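Fatty acid metabolism regulator protein (PDB 1VI0) represses genes of fatty acid transport and beta-oxidation as a homodimer whose DNA binding is inhibited by long-chain acyl-CoA. Local coordinates at residues I131-L136 / L153-I158; I55-F60 / Q119-I124; H92-A97 / D177-S182. One frame throughout, in Å; residues are numbered along the deposited sequence.

Interaction 1 of 3, residues I131-L136 / L153-I158; sequences ILDGIL and LARQMI. With DCC (dodecyl-coa), chain C.
Arg155 starts with CG anti to its backbone N (chi1 173°) and then bends at chi2 and chi3, which turns its guanidinium side-on to Asp133, whose CG lies beside its own backbone N. Two nitrogens grip the carboxylate, one per oxygen, in a bidentate salt bridge. NE gives a nearly straight bond (171°) to OD1 of Asp133 at 2.7 Å, lying in the guanidinium plane, while NH2 of Arg155 reaches OD2 of Asp133, also at 2.7 Å, with a more bent and tilted geometry. Both oxygens use their syn lone pairs, and the two flat groups are nearly coplanar. Held this way, Arg155 points NH1 at the ligand: it donates to phosphate oxygen O12 of the dodecyl-CoA at 3.1 Å. Asp133, which does not itself bond the ligand here, probably helps fix the guanidinium for it. This crossing of helices 115-141 and 151-171 belongs to the all-helical ligand-binding part of a TetR-family repressor; the local axes approach to 9.4 Å at 121°. Behind the salt bridge the interface is apolar. CD1 of Leu136 sits 3.7 Å from CB of Ala154, and CD2 of Leu132 lies 3.9 Å from CG2 of Ile158, the two side chains running antiparallel past one another. Next to Arg155, Gln156 leaves its helix on the side away from segment 131-136 and reads the adenine through both ends of its amide: NE2 donates to ligand N7 at 3.0 Å, and OE1 accepts from ligand N6 at 3.2 Å.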
loop_
_atom_site.group_PDB
_atom_site.type_symbol
_atom_site.label_atom_id
_atom_site.label_comp_id
_atom_site.label_asym_id
_atom_site.label_seq_id
_atom_site.Cartn_x
_atom_site.Cartn_y
_atom_site.Cartn_z
ATOM N N ILE A 131 9.478 -5.385 -14.668
ATOM C CA ILE A 131 10.939 -5.415 -14.395
ATOM C C ILE A 131 11.237 -6.375 -13.276
ATOM O O ILE A 131 12.159 -7.249 -13.426
ATOM C CB ILE A 131 11.464 -4.003 -14.110
ATOM C CG1 ILE A 131 11.480 -3.202 -15.412
ATOM C CG2 ILE A 131 12.871 -4.080 -13.506
ATOM C CD1 ILE A 131 11.787 -1.736 -15.178
ATOM N N LEU A 132 10.471 -6.381 -12.184
ATOM C CA LEU A 132 10.599 -7.310 -11.083
ATOM C C LEU A 132 10.392 -8.743 -11.472
ATOM O O LEU A 132 11.226 -9.644 -11.247
ATOM C CB LEU A 132 9.671 -7.007 -9.873
ATOM C CG LEU A 132 9.819 -5.601 -9.277
ATOM C CD1 LEU A 132 8.776 -5.376 -8.162
ATOM C CD2 LEU A 132 11.210 -5.401 -8.703
ATOM N N ASP A 133 9.407 -8.959 -12.436
ATOM C CA ASP A 133 9.147 -10.327 -12.867
ATOM C C ASP A 133 10.339 -10.874 -13.693
ATOM O O ASP A 133 10.694 -12.057 -13.466
ATOM C CB ASP A 133 7.925 -10.342 -13.802
ATOM C CG ASP A 133 6.616 -10.251 -13.048
ATOM O OD1 ASP A 133 6.595 -9.950 -11.830
ATOM O OD2 ASP A 133 5.530 -10.485 -13.659
ATOM N N GLY A 134 10.900 -10.084 -14.534
ATOM C CA GLY A 134 12.067 -10.459 -15.390
ATOM C C GLY A 134 13.273 -10.723 -14.477
ATOM O O GLY A 134 14.084 -11.618 -14.691
ATOM N N ILE A 135 13.522 -9.868 -13.488
ATOM C CA ILE A 135 14.647 -10.178 -12.554
ATOM C C ILE A 135 14.482 -11.545 -11.946
ATOM O O ILE A 135 15.368 -12.394 -11.875
ATOM C CB ILE A 135 14.739 -9.081 -11.467
ATOM C CG1 ILE A 135 15.155 -7.742 -12.041
ATOM C CG2 ILE A 135 15.652 -9.581 -10.351
ATOM C CD1 ILE A 135 14.927 -6.571 -11.073
ATOM N N LEU A 136 13.277 -11.913 -11.483
ATOM C CA LEU A 136 12.957 -13.168 -10.850
ATOM C C LEU A 136 13.127 -14.347 -11.846
ATOM O O LEU A 136 13.685 -15.354 -11.504
ATOM C CB LEU A 136 11.531 -13.124 -10.301
ATOM C CG LEU A 136 11.354 -12.202 -9.063
ATOM C CD1 LEU A 136 9.890 -12.002 -8.693
ATOM C CD2 LEU A 136 12.181 -12.807 -7.933
ATOM N N LEU A 153 3.569 -13.724 -6.640
ATOM C CA LEU A 153 3.613 -13.471 -5.187
ATOM C C LEU A 153 4.944 -12.829 -4.790
ATOM O O LEU A 153 4.902 -11.900 -3.944
ATOM C CB LEU A 153 3.340 -14.687 -4.375
ATOM C CG LEU A 153 1.940 -15.261 -4.254
ATOM C CD1 LEU A 153 2.044 -16.554 -3.433
ATOM C CD2 LEU A 153 1.055 -14.231 -3.508
ATOM N N ALA A 154 6.081 -13.336 -5.328
ATOM C CA ALA A 154 7.373 -12.720 -4.982
ATOM C C ALA A 154 7.404 -11.245 -5.436
ATOM O O ALA A 154 7.982 -10.384 -4.771
ATOM C CB ALA A 154 8.529 -13.493 -5.550
ATOM N N ARG A 155 6.897 -10.969 -6.658
ATOM C CA ARG A 155 6.784 -9.574 -7.095
ATOM C C ARG A 155 5.973 -8.690 -6.111
ATOM O O ARG A 155 6.298 -7.531 -5.884
ATOM C CB ARG A 155 6.084 -9.532 -8.452
ATOM C CG ARG A 155 5.749 -8.125 -8.929
ATOM C CD ARG A 155 4.309 -8.148 -9.502
ATOM N NE ARG A 155 4.299 -9.121 -10.640
ATOM C CZ ARG A 155 3.173 -9.542 -11.195
ATOM N NH1 ARG A 155 1.993 -9.105 -10.748
ATOM N NH2 ARG A 155 3.204 -10.390 -12.204
ATOM N N GLN A 156 4.872 -9.240 -5.636
ATOM C CA GLN A 156 3.979 -8.498 -4.683
ATOM C C GLN A 156 4.759 -8.297 -3.393
ATOM O O GLN A 156 4.627 -7.217 -2.780
ATOM C CB GLN A 156 2.717 -9.349 -4.553
ATOM C CG GLN A 156 1.912 -9.131 -5.864
ATOM C CD GLN A 156 0.866 -10.222 -6.078
ATOM O OE1 GLN A 156 0.309 -10.841 -5.174
ATOM N NE2 GLN A 156 0.450 -10.341 -7.354
HETATM N N MSE A 157 5.467 -9.296 -2.943
HETATM C CA MSE A 157 6.300 -9.126 -1.718
HETATM C C MSE A 157 7.337 -8.052 -1.965
HETATM O O MSE A 157 7.514 -7.118 -1.088
HETATM C CB MSE A 157 6.942 -10.433 -1.314
HETATM C CG MSE A 157 7.822 -10.384 -0.097
HETATM SE SE MSE A 157 8.740 -11.829 0.706
HETATM C CE MSE A 157 10.015 -12.353 -0.625
ATOM N N ILE A 158 8.072 -8.078 -3.057
ATOM C CA ILE A 158 9.138 -7.102 -3.294
ATOM C C ILE A 158 8.617 -5.704 -3.369
ATOM O O ILE A 158 9.008 -4.761 -2.675
ATOM C CB ILE A 158 9.974 -7.452 -4.563
ATOM C CG1 ILE A 158 10.658 -8.797 -4.302
ATOM C CG2 ILE A 158 10.920 -6.342 -4.891
ATOM C CD1 ILE A 158 11.293 -9.370 -5.559
HETATM C C2 DCC C . -2.712 -15.875 -8.043
HETATM C C4 DCC C . -2.827 -13.882 -9.073
HETATM C C5 DCC C . -1.933 -13.291 -8.210
HETATM C C6 DCC C . -1.465 -14.128 -7.172
HETATM C C8 DCC C . -2.465 -11.803 -9.615
HETATM C C10 DCC C . 7.687 5.594 -9.337
HETATM C C11 DCC C . 8.005 7.095 -9.459
HETATM C C12 DCC C . 7.003 7.867 -10.313
HETATM N N9 DCC C . -3.188 -12.917 -9.968
HETATM N N7 DCC C . -1.726 -11.969 -8.547
HETATM N N3 DCC C . -3.238 -15.167 -9.056
HETATM N N1 DCC C . -1.820 -15.430 -7.131
HETATM N N6 DCC C . -0.628 -13.660 -6.245
HETATM C "C1'" DCC C . -4.051 -13.146 -11.184
HETATM C "C2'" DCC C . -4.997 -11.970 -11.512
HETATM O "O2'" DCC C . -6.283 -12.317 -10.932
HETATM C "C3'" DCC C . -5.129 -12.116 -13.064
HETATM O "O3'" DCC C . -5.922 -13.325 -13.336
HETATM C "C4'" DCC C . -3.628 -12.463 -13.414
HETATM O "O4'" DCC C . -3.111 -13.144 -12.270
HETATM C "C5'" DCC C . -2.862 -11.221 -13.810
HETATM O "O5'" DCC C . -2.992 -10.131 -12.852
HETATM P P1 DCC C . -1.749 -9.293 -12.316
HETATM O O11 DCC C . -2.245 -8.271 -11.419
HETATM O O12 DCC C . -0.675 -10.301 -11.796
HETATM O O6 DCC C . -1.087 -8.703 -13.590
HETATM P P2 DCC C . -1.869 -7.589 -14.264
HETATM O O21 DCC C . -0.888 -6.949 -15.217
HETATM O O22 DCC C . -3.146 -8.118 -14.759
HETATM O O7 DCC C . -2.223 -6.428 -13.186
HETATM C CPA DCC C . -1.163 -5.407 -12.905
HETATM C CPB DCC C . -1.689 -4.396 -11.844
HETATM C CP8 DCC C . -2.382 -5.158 -10.700
HETATM C CP7 DCC C . -2.728 -3.528 -12.544
HETATM C CP9 DCC C . -0.641 -3.452 -11.378
HETATM O OP3 DCC C . -1.583 -6.179 -10.200
HETATM C CP6 DCC C . -2.846 -4.255 -9.574
HETATM O OP2 DCC C . -3.709 -3.413 -9.783
HETATM N NP2 DCC C . -2.265 -4.494 -8.431
HETATM C CP5 DCC C . -2.587 -3.649 -7.208
HETATM C CP4 DCC C . -1.406 -2.604 -7.141
HETATM C CP3 DCC C . -1.714 -1.528 -6.084
HETATM O OP1 DCC C . -2.726 -0.836 -6.190
HETATM N NP1 DCC C . -0.878 -1.455 -5.101
HETATM C CP2 DCC C . -0.973 -0.529 -3.952
HETATM C CP1 DCC C . 0.217 0.366 -4.135
HETATM S S DCC C . 0.485 1.080 -5.774
HETATM P P3 DCC C . -7.076 -13.532 -14.436
HETATM O O31 DCC C . -7.871 -12.305 -14.498
HETATM O O32 DCC C . -6.453 -13.825 -15.736
HETATM O O33 DCC C . -7.822 -14.717 -13.886
HETATM C CA1 DCC C . -0.592 2.533 -5.686
HETATM C CA2 DCC C . -0.223 3.619 -6.745
HETATM O OA1 DCC C . -1.451 2.657 -4.842
HETATM C CA3 DCC C . 0.972 4.487 -6.306
HETATM C CA4 DCC C . 2.174 4.548 -7.174
HETATM C CA5 DCC C . 3.358 3.749 -6.676
HETATM C CA6 DCC C . 4.708 4.393 -6.935
HETATM C CA7 DCC C . 5.563 3.721 -7.985
HETATM C CA8 DCC C . 7.037 3.707 -7.801
HETATM C CA9 DCC C . 7.755 5.057 -7.899
#

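Interaction 2 of 3, residues I55-F60 / Q119-I124; sequences ILISLF and QKINEI. With DCC (dodecyl-coa), chain C.
Segments 55-60 and 119-124 run almost parallel, their local helix axes 9.7 Å apart at closest approach and inclined by 9°; the closest CA atoms are those of Ile57 and Ile121, 5.9 Å apart. Phe60 carries much of the contact. Its CG is anti to the backbone N (chi1 -171°), which extends the ring across to helix 115-141, where Ile121 and Ile124 meet it from different directions. CG2 of Ile124 lies over one face, 3.8 Å from the Phe60 ring centroid and 19° off the normal, a CH-pi contact displaced toward the rim. CG2 of Ile121 comes 3.6 Å from CD2 of Phe60, the Ile121 side chain running roughly perpendicular to that of Phe60, and the backbone O of Ile121 stands at the ring edge. In this TetR-family repressor, helix 52-75 connects the DNA-binding helices to the ligand-binding body: Leu59 on the same segment packs against Ile14 and Val18 of helix 9-24, while CZ of Phe60 touches acyl-chain carbon CA4 of the dodecyl-CoA at 3.5 Å. Phe60 and Leu59 thus put contacts to acyl chain and helix 9-24 on one helix, consistent with a route by which ligand binding could be felt at the DNA-binding end. One turn earlier on helix 52-75, the Ile57 side chain lies across that of Ile124, whose CD1 comes 3.4 Å from the backbone O of Ile57, and CD1 of Ile57 packs on the aliphatic CD of Lys120 at 3.9 Å. The extended Lys120 chain carries NZ onward to salt bridges with Glu116 and Glu53. From the same turn of helix 115-141, Asn122 turns to the ligand: its ND2 donates to OP1 at 2.7 Å in a clearly bent bond, and also to OP2, while its OD1 accepts from NE of Arg118.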
loop_
_atom_site.group_PDB
_atom_site.type_symbol
_atom_site.label_atom_id
_atom_site.label_comp_id
_atom_site.label_asym_id
_atom_site.label_seq_id
_atom_site.Cartn_x
_atom_site.Cartn_y
_atom_site.Cartn_z
ATOM N N ILE A 55 -4.296 15.005 -15.712
ATOM C CA ILE A 55 -3.044 15.530 -15.171
ATOM C C ILE A 55 -2.465 14.532 -14.136
ATOM O O ILE A 55 -1.282 14.171 -14.306
ATOM C CB ILE A 55 -3.183 16.893 -14.530
ATOM C CG1 ILE A 55 -3.631 17.953 -15.581
ATOM C CG2 ILE A 55 -1.873 17.359 -13.907
ATOM C CD1 ILE A 55 -4.093 19.240 -14.871
ATOM N N LEU A 56 -3.261 14.004 -13.268
ATOM C CA LEU A 56 -2.756 13.030 -12.255
ATOM C C LEU A 56 -2.175 11.797 -12.920
ATOM O O LEU A 56 -1.079 11.278 -12.648
ATOM C CB LEU A 56 -3.869 12.617 -11.332
ATOM C CG LEU A 56 -3.414 11.673 -10.174
ATOM C CD1 LEU A 56 -2.569 12.465 -9.191
ATOM C CD2 LEU A 56 -4.688 11.153 -9.495
ATOM N N ILE A 57 -2.991 11.211 -13.792
ATOM C CA ILE A 57 -2.568 10.026 -14.547
ATOM C C ILE A 57 -1.341 10.285 -15.393
ATOM O O ILE A 57 -0.371 9.493 -15.363
ATOM C CB ILE A 57 -3.756 9.558 -15.429
ATOM C CG1 ILE A 57 -4.895 9.098 -14.524
ATOM C CG2 ILE A 57 -3.303 8.481 -16.407
ATOM C CD1 ILE A 57 -6.244 9.082 -15.254
ATOM N N SER A 58 -1.234 11.415 -16.086
ATOM C CA SER A 58 -0.122 11.771 -16.940
ATOM C C SER A 58 1.155 12.061 -16.126
ATOM O O SER A 58 2.244 11.680 -16.516
ATOM C CB SER A 58 -0.452 12.984 -17.817
ATOM O OG SER A 58 -1.476 12.633 -18.767
ATOM N N LEU A 59 0.946 12.640 -14.958
ATOM C CA LEU A 59 2.137 12.921 -14.072
ATOM C C LEU A 59 2.719 11.579 -13.669
ATOM O O LEU A 59 3.948 11.366 -13.759
ATOM C CB LEU A 59 1.612 13.722 -12.939
ATOM C CG LEU A 59 2.197 13.877 -11.575
ATOM C CD1 LEU A 59 1.320 14.864 -10.777
ATOM C CD2 LEU A 59 2.407 12.606 -10.773
ATOM N N PHE A 60 1.873 10.631 -13.271
ATOM C CA PHE A 60 2.331 9.299 -12.943
ATOM C C PHE A 60 2.971 8.621 -14.142
ATOM O O PHE A 60 4.082 8.112 -14.071
ATOM C CB PHE A 60 1.242 8.427 -12.338
ATOM C CG PHE A 60 1.739 7.121 -11.782
ATOM C CD1 PHE A 60 2.987 6.985 -11.202
ATOM C CD2 PHE A 60 0.904 5.996 -11.785
ATOM C CE1 PHE A 60 3.398 5.796 -10.651
ATOM C CE2 PHE A 60 1.334 4.798 -11.278
ATOM C CZ PHE A 60 2.573 4.673 -10.685
ATOM N N GLN A 119 -7.763 1.952 -11.616
ATOM C CA GLN A 119 -7.303 0.991 -12.642
ATOM C C GLN A 119 -6.370 1.658 -13.644
ATOM O O GLN A 119 -5.410 1.072 -14.140
ATOM C CB GLN A 119 -8.513 0.519 -13.471
ATOM C CG GLN A 119 -9.238 -0.678 -12.888
ATOM C CD GLN A 119 -10.295 -1.141 -13.906
ATOM O OE1 GLN A 119 -11.053 -0.289 -14.388
ATOM N NE2 GLN A 119 -10.276 -2.426 -14.193
ATOM N N LYS A 120 -6.703 2.908 -13.989
ATOM C CA LYS A 120 -5.908 3.660 -14.952
ATOM C C LYS A 120 -4.507 3.886 -14.391
ATOM O O LYS A 120 -3.526 3.572 -15.032
ATOM C CB LYS A 120 -6.577 4.991 -15.291
ATOM C CG LYS A 120 -8.044 4.778 -15.719
ATOM C CD LYS A 120 -8.684 6.106 -16.128
ATOM C CE LYS A 120 -10.163 5.854 -16.449
ATOM N NZ LYS A 120 -10.937 7.134 -16.496
ATOM N N ILE A 121 -4.471 4.287 -13.110
ATOM C CA ILE A 121 -3.183 4.501 -12.442
ATOM C C ILE A 121 -2.402 3.222 -12.376
ATOM O O ILE A 121 -1.240 3.105 -12.801
ATOM C CB ILE A 121 -3.445 5.023 -10.988
ATOM C CG1 ILE A 121 -4.043 6.431 -11.047
ATOM C CG2 ILE A 121 -2.124 5.005 -10.213
ATOM C CD1 ILE A 121 -4.935 6.776 -9.853
ATOM N N ASN A 122 -3.081 2.128 -11.955
ATOM C CA ASN A 122 -2.419 0.863 -11.776
ATOM C C ASN A 122 -1.844 0.247 -13.024
ATOM O O ASN A 122 -0.855 -0.483 -12.973
ATOM C CB ASN A 122 -3.247 -0.120 -10.972
ATOM C CG ASN A 122 -3.293 0.322 -9.513
ATOM O OD1 ASN A 122 -2.964 1.463 -9.140
ATOM N ND2 ASN A 122 -3.724 -0.575 -8.670
ATOM N N GLU A 123 -2.426 0.540 -14.195
ATOM C CA GLU A 123 -1.896 0.052 -15.463
ATOM C C GLU A 123 -0.504 0.629 -15.717
ATOM O O GLU A 123 0.369 -0.056 -16.239
ATOM C CB GLU A 123 -2.896 0.373 -16.571
ATOM C CG GLU A 123 -2.608 0.039 -17.967
ATOM C CD GLU A 123 -2.442 -1.417 -18.316
ATOM O OE1 GLU A 123 -1.457 -1.753 -19.040
ATOM O OE2 GLU A 123 -3.259 -2.237 -17.859
ATOM N N ILE A 124 -0.198 1.818 -15.178
ATOM C CA ILE A 124 1.126 2.429 -15.310
ATOM C C ILE A 124 2.153 1.698 -14.427
ATOM O O ILE A 124 3.345 1.629 -14.743
ATOM C CB ILE A 124 1.084 3.916 -14.982
ATOM C CG1 ILE A 124 0.297 4.690 -16.096
ATOM C CG2 ILE A 124 2.440 4.562 -14.797
ATOM C CD1 ILE A 124 -0.118 6.069 -15.566
HETATM C C2 DCC C . -2.712 -15.875 -8.043
HETATM C C4 DCC C . -2.827 -13.882 -9.073
HETATM C C5 DCC C . -1.933 -13.291 -8.210
HETATM C C6 DCC C . -1.465 -14.128 -7.172
HETATM C C8 DCC C . -2.465 -11.803 -9.615
HETATM C C10 DCC C . 7.687 5.594 -9.337
HETATM C C11 DCC C . 8.005 7.095 -9.459
HETATM C C12 DCC C . 7.003 7.867 -10.313
HETATM N N9 DCC C . -3.188 -12.917 -9.968
HETATM N N7 DCC C . -1.726 -11.969 -8.547
HETATM N N3 DCC C . -3.238 -15.167 -9.056
HETATM N N1 DCC C . -1.820 -15.430 -7.131
HETATM N N6 DCC C . -0.628 -13.660 -6.245
HETATM C "C1'" DCC C . -4.051 -13.146 -11.184
HETATM C "C2'" DCC C . -4.997 -11.970 -11.512
HETATM O "O2'" DCC C . -6.283 -12.317 -10.932
HETATM C "C3'" DCC C . -5.129 -12.116 -13.064
HETATM O "O3'" DCC C . -5.922 -13.325 -13.336
HETATM C "C4'" DCC C . -3.628 -12.463 -13.414
HETATM O "O4'" DCC C . -3.111 -13.144 -12.270
HETATM C "C5'" DCC C . -2.862 -11.221 -13.810
HETATM O "O5'" DCC C . -2.992 -10.131 -12.852
HETATM P P1 DCC C . -1.749 -9.293 -12.316
HETATM O O11 DCC C . -2.245 -8.271 -11.419
HETATM O O12 DCC C . -0.675 -10.301 -11.796
HETATM O O6 DCC C . -1.087 -8.703 -13.590
HETATM P P2 DCC C . -1.869 -7.589 -14.264
HETATM O O21 DCC C . -0.888 -6.949 -15.217
HETATM O O22 DCC C . -3.146 -8.118 -14.759
HETATM O O7 DCC C . -2.223 -6.428 -13.186
HETATM C CPA DCC C . -1.163 -5.407 -12.905
HETATM C CPB DCC C . -1.689 -4.396 -11.844
HETATM C CP8 DCC C . -2.382 -5.158 -10.700
HETATM C CP7 DCC C . -2.728 -3.528 -12.544
HETATM C CP9 DCC C . -0.641 -3.452 -11.378
HETATM O OP3 DCC C . -1.583 -6.179 -10.200
HETATM C CP6 DCC C . -2.846 -4.255 -9.574
HETATM O OP2 DCC C . -3.709 -3.413 -9.783
HETATM N NP2 DCC C . -2.265 -4.494 -8.431
HETATM C CP5 DCC C . -2.587 -3.649 -7.208
HETATM C CP4 DCC C . -1.406 -2.604 -7.141
HETATM C CP3 DCC C . -1.714 -1.528 -6.084
HETATM O OP1 DCC C . -2.726 -0.836 -6.190
HETATM N NP1 DCC C . -0.878 -1.455 -5.101
HETATM C CP2 DCC C . -0.973 -0.529 -3.952
HETATM C CP1 DCC C . 0.217 0.366 -4.135
HETATM S S DCC C . 0.485 1.080 -5.774
HETATM P P3 DCC C . -7.076 -13.532 -14.436
HETATM O O31 DCC C . -7.871 -12.305 -14.498
HETATM O O32 DCC C . -6.453 -13.825 -15.736
HETATM O O33 DCC C . -7.822 -14.717 -13.886
HETATM C CA1 DCC C . -0.592 2.533 -5.686
HETATM C CA2 DCC C . -0.223 3.619 -6.745
HETATM O OA1 DCC C . -1.451 2.657 -4.842
HETATM C CA3 DCC C . 0.972 4.487 -6.306
HETATM C CA4 DCC C . 2.174 4.548 -7.174
HETATM C CA5 DCC C . 3.358 3.749 -6.676
HETATM C CA6 DCC C . 4.708 4.393 -6.935
HETATM C CA7 DCC C . 5.563 3.721 -7.985
HETATM C CA8 DCC C . 7.037 3.707 -7.801
HETATM C CA9 DCC C . 7.755 5.057 -7.899
#

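Interaction 3 of 3, residues H92-A97 / D177-S182; sequences HFSLLA and DLVALS
Leu178 lies over one face of the Phe93 ring: its CD1 stands 3.9 Å from the centroid and 5° off the normal, a CH-pi contact over the ring centre. CG of Leu178 lies 3.7 Å from CG of Phe93, so the CG-CD1 branch spans the ring from its root to its middle, while CD2 lies back toward the Phe93 backbone. Near CD2 of Phe93 come two oxygens, the backbone O of Leu178 at 3.4 Å and OG of Ser182 at 3.5 Å. CG2 of Val179 fits against the helix, 3.5 Å from OG of Ser94 and 3.9 Å from CB of Ala97. The contact joins the C-terminal end of helix 81-97 to the connection between helices 151-171 and 182-191 in the TetR-type ligand-binding region, and Phe93 also packs on Ile162 and Val166 of helix 151-171. An alanine in place of Phe93 would remove the ring, and is likely to open a gap beneath Leu178 and take away much of the connection's apolar seat on helix 81-97. The connection is shaped by its own bonds. Asp177 OD1 accepts from the backbone N of Ala180 in an Asx motif, and Ser182, with OG beside its own backbone N (chi1 -63°), donates from OG to O of Val179 at 2.7 Å, which also accepts from Ser182 N. Ser94 OG, against which Val179 packs, is hydrogen-bonded to Ser90 O one turn back.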
loop_
_atom_site.group_PDB
_atom_site.type_symbol
_atom_site.label_atom_id
_atom_site.label_comp_id
_atom_site.label_asym_id
_atom_site.label_seq_id
_atom_site.Cartn_x
_atom_site.Cartn_y
_atom_site.Cartn_z
ATOM N N HIS A 92 14.696 3.386 -6.348
ATOM C CA HIS A 92 13.306 3.747 -5.931
ATOM C C HIS A 92 13.376 4.725 -4.748
ATOM O O HIS A 92 12.799 5.817 -4.732
ATOM C CB HIS A 92 12.529 2.497 -5.649
ATOM C CG HIS A 92 11.072 2.601 -5.300
ATOM N ND1 HIS A 92 10.112 1.690 -5.723
ATOM C CD2 HIS A 92 10.433 3.467 -4.502
ATOM C CE1 HIS A 92 8.950 2.015 -5.147
ATOM N NE2 HIS A 92 9.114 3.126 -4.410
ATOM N N PHE A 93 14.135 4.354 -3.715
ATOM C CA PHE A 93 14.270 5.171 -2.496
ATOM C C PHE A 93 14.877 6.535 -2.821
ATOM O O PHE A 93 14.308 7.545 -2.382
ATOM C CB PHE A 93 15.173 4.380 -1.502
ATOM C CG PHE A 93 14.477 3.231 -0.826
ATOM C CD1 PHE A 93 13.136 2.888 -1.040
ATOM C CD2 PHE A 93 15.134 2.578 0.232
ATOM C CE1 PHE A 93 12.566 1.880 -0.312
ATOM C CE2 PHE A 93 14.538 1.563 0.950
ATOM C CZ PHE A 93 13.207 1.212 0.678
ATOM N N SER A 94 15.917 6.557 -3.658
ATOM C CA SER A 94 16.594 7.779 -4.026
ATOM C C SER A 94 15.704 8.781 -4.750
ATOM O O SER A 94 15.752 10.000 -4.510
ATOM C CB SER A 94 17.868 7.532 -4.865
ATOM O OG SER A 94 18.828 6.879 -4.017
ATOM N N LEU A 95 14.955 8.346 -5.718
ATOM C CA LEU A 95 14.006 9.191 -6.459
ATOM C C LEU A 95 13.055 9.901 -5.510
ATOM O O LEU A 95 13.012 11.150 -5.505
ATOM C CB LEU A 95 13.231 8.253 -7.383
ATOM C CG LEU A 95 12.415 8.817 -8.549
ATOM C CD1 LEU A 95 10.952 8.470 -8.425
ATOM C CD2 LEU A 95 12.636 10.291 -8.795
ATOM N N LEU A 96 12.415 9.150 -4.622
ATOM C CA LEU A 96 11.452 9.683 -3.689
ATOM C C LEU A 96 12.106 10.514 -2.604
ATOM O O LEU A 96 11.583 11.579 -2.230
ATOM C CB LEU A 96 10.540 8.585 -3.153
ATOM C CG LEU A 96 9.740 7.842 -4.266
ATOM C CD1 LEU A 96 8.703 6.927 -3.620
ATOM C CD2 LEU A 96 9.021 8.860 -5.137
ATOM N N ALA A 97 13.305 10.117 -2.127
ATOM C CA ALA A 97 13.985 10.955 -1.109
ATOM C C ALA A 97 14.420 12.271 -1.720
ATOM O O ALA A 97 14.672 13.275 -0.997
ATOM C CB ALA A 97 15.200 10.251 -0.503
ATOM N N ASP A 177 16.813 8.950 6.979
ATOM C CA ASP A 177 17.510 8.644 5.770
ATOM C C ASP A 177 17.027 7.347 5.102
ATOM O O ASP A 177 17.641 6.281 5.165
ATOM C CB ASP A 177 19.033 8.522 6.064
ATOM C CG ASP A 177 19.863 8.488 4.843
ATOM O OD1 ASP A 177 19.405 8.251 3.688
ATOM O OD2 ASP A 177 21.127 8.598 5.012
ATOM N N LEU A 178 15.931 7.488 4.325
ATOM C CA LEU A 178 15.377 6.304 3.628
ATOM C C LEU A 178 16.411 5.527 2.847
ATOM O O LEU A 178 16.468 4.294 2.880
ATOM C CB LEU A 178 14.264 6.837 2.670
ATOM C CG LEU A 178 13.603 5.733 1.815
ATOM C CD1 LEU A 178 12.874 4.772 2.692
ATOM C CD2 LEU A 178 12.649 6.415 0.814
ATOM N N VAL A 179 17.191 6.220 2.036
ATOM C CA VAL A 179 18.147 5.631 1.105
ATOM C C VAL A 179 19.121 4.679 1.782
ATOM O O VAL A 179 19.469 3.625 1.298
ATOM C CB VAL A 179 18.863 6.703 0.307
ATOM C CG1 VAL A 179 20.014 6.156 -0.528
ATOM C CG2 VAL A 179 17.809 7.356 -0.652
ATOM N N ALA A 180 19.521 5.080 2.996
ATOM C CA ALA A 180 20.469 4.281 3.832
ATOM C C ALA A 180 19.917 2.949 4.247
ATOM O O ALA A 180 20.606 2.064 4.826
ATOM C CB ALA A 180 20.885 5.153 5.015
ATOM N N LEU A 181 18.580 2.752 4.134
ATOM C CA LEU A 181 17.969 1.490 4.501
ATOM C C LEU A 181 17.941 0.497 3.317
ATOM O O LEU A 181 17.522 -0.659 3.568
ATOM C CB LEU A 181 16.537 1.686 4.990
ATOM C CG LEU A 181 16.252 2.677 6.087
ATOM C CD1 LEU A 181 14.795 2.854 6.449
ATOM C CD2 LEU A 181 17.039 2.223 7.335
ATOM N N SER A 182 18.313 0.949 2.143
ATOM C CA SER A 182 18.305 0.093 0.946
ATOM C C SER A 182 18.830 -1.288 1.144
ATOM O O SER A 182 18.213 -2.347 0.809
ATOM C CB SER A 182 19.094 0.784 -0.212
ATOM O OG SER A 182 18.446 1.975 -0.573
#

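How the interactions relate
The three contacts are spread through one helical chain, with centres 19 to 23 Å apart and no touching atoms between them. Interactions 1 and 2 share helix 115-141, and both reach the same dodecyl-CoA, interaction 1 at its adenine and phosphate and interaction 2 at its pantetheine arm and acyl chain. Along the chain interaction 2 closes before interaction 1 opens, whereas interaction 3 encloses interaction 1 and alternates with interaction 2. Interactions 2 and 3 lie on opposite sides of the chain's centre, and their first segments sit on the successive helices 52-75 and 81-97. His92 and Leu95, on segment 92-97 of interaction 3, also touch the ligand, so segments distant in sequence converge on a single pocket.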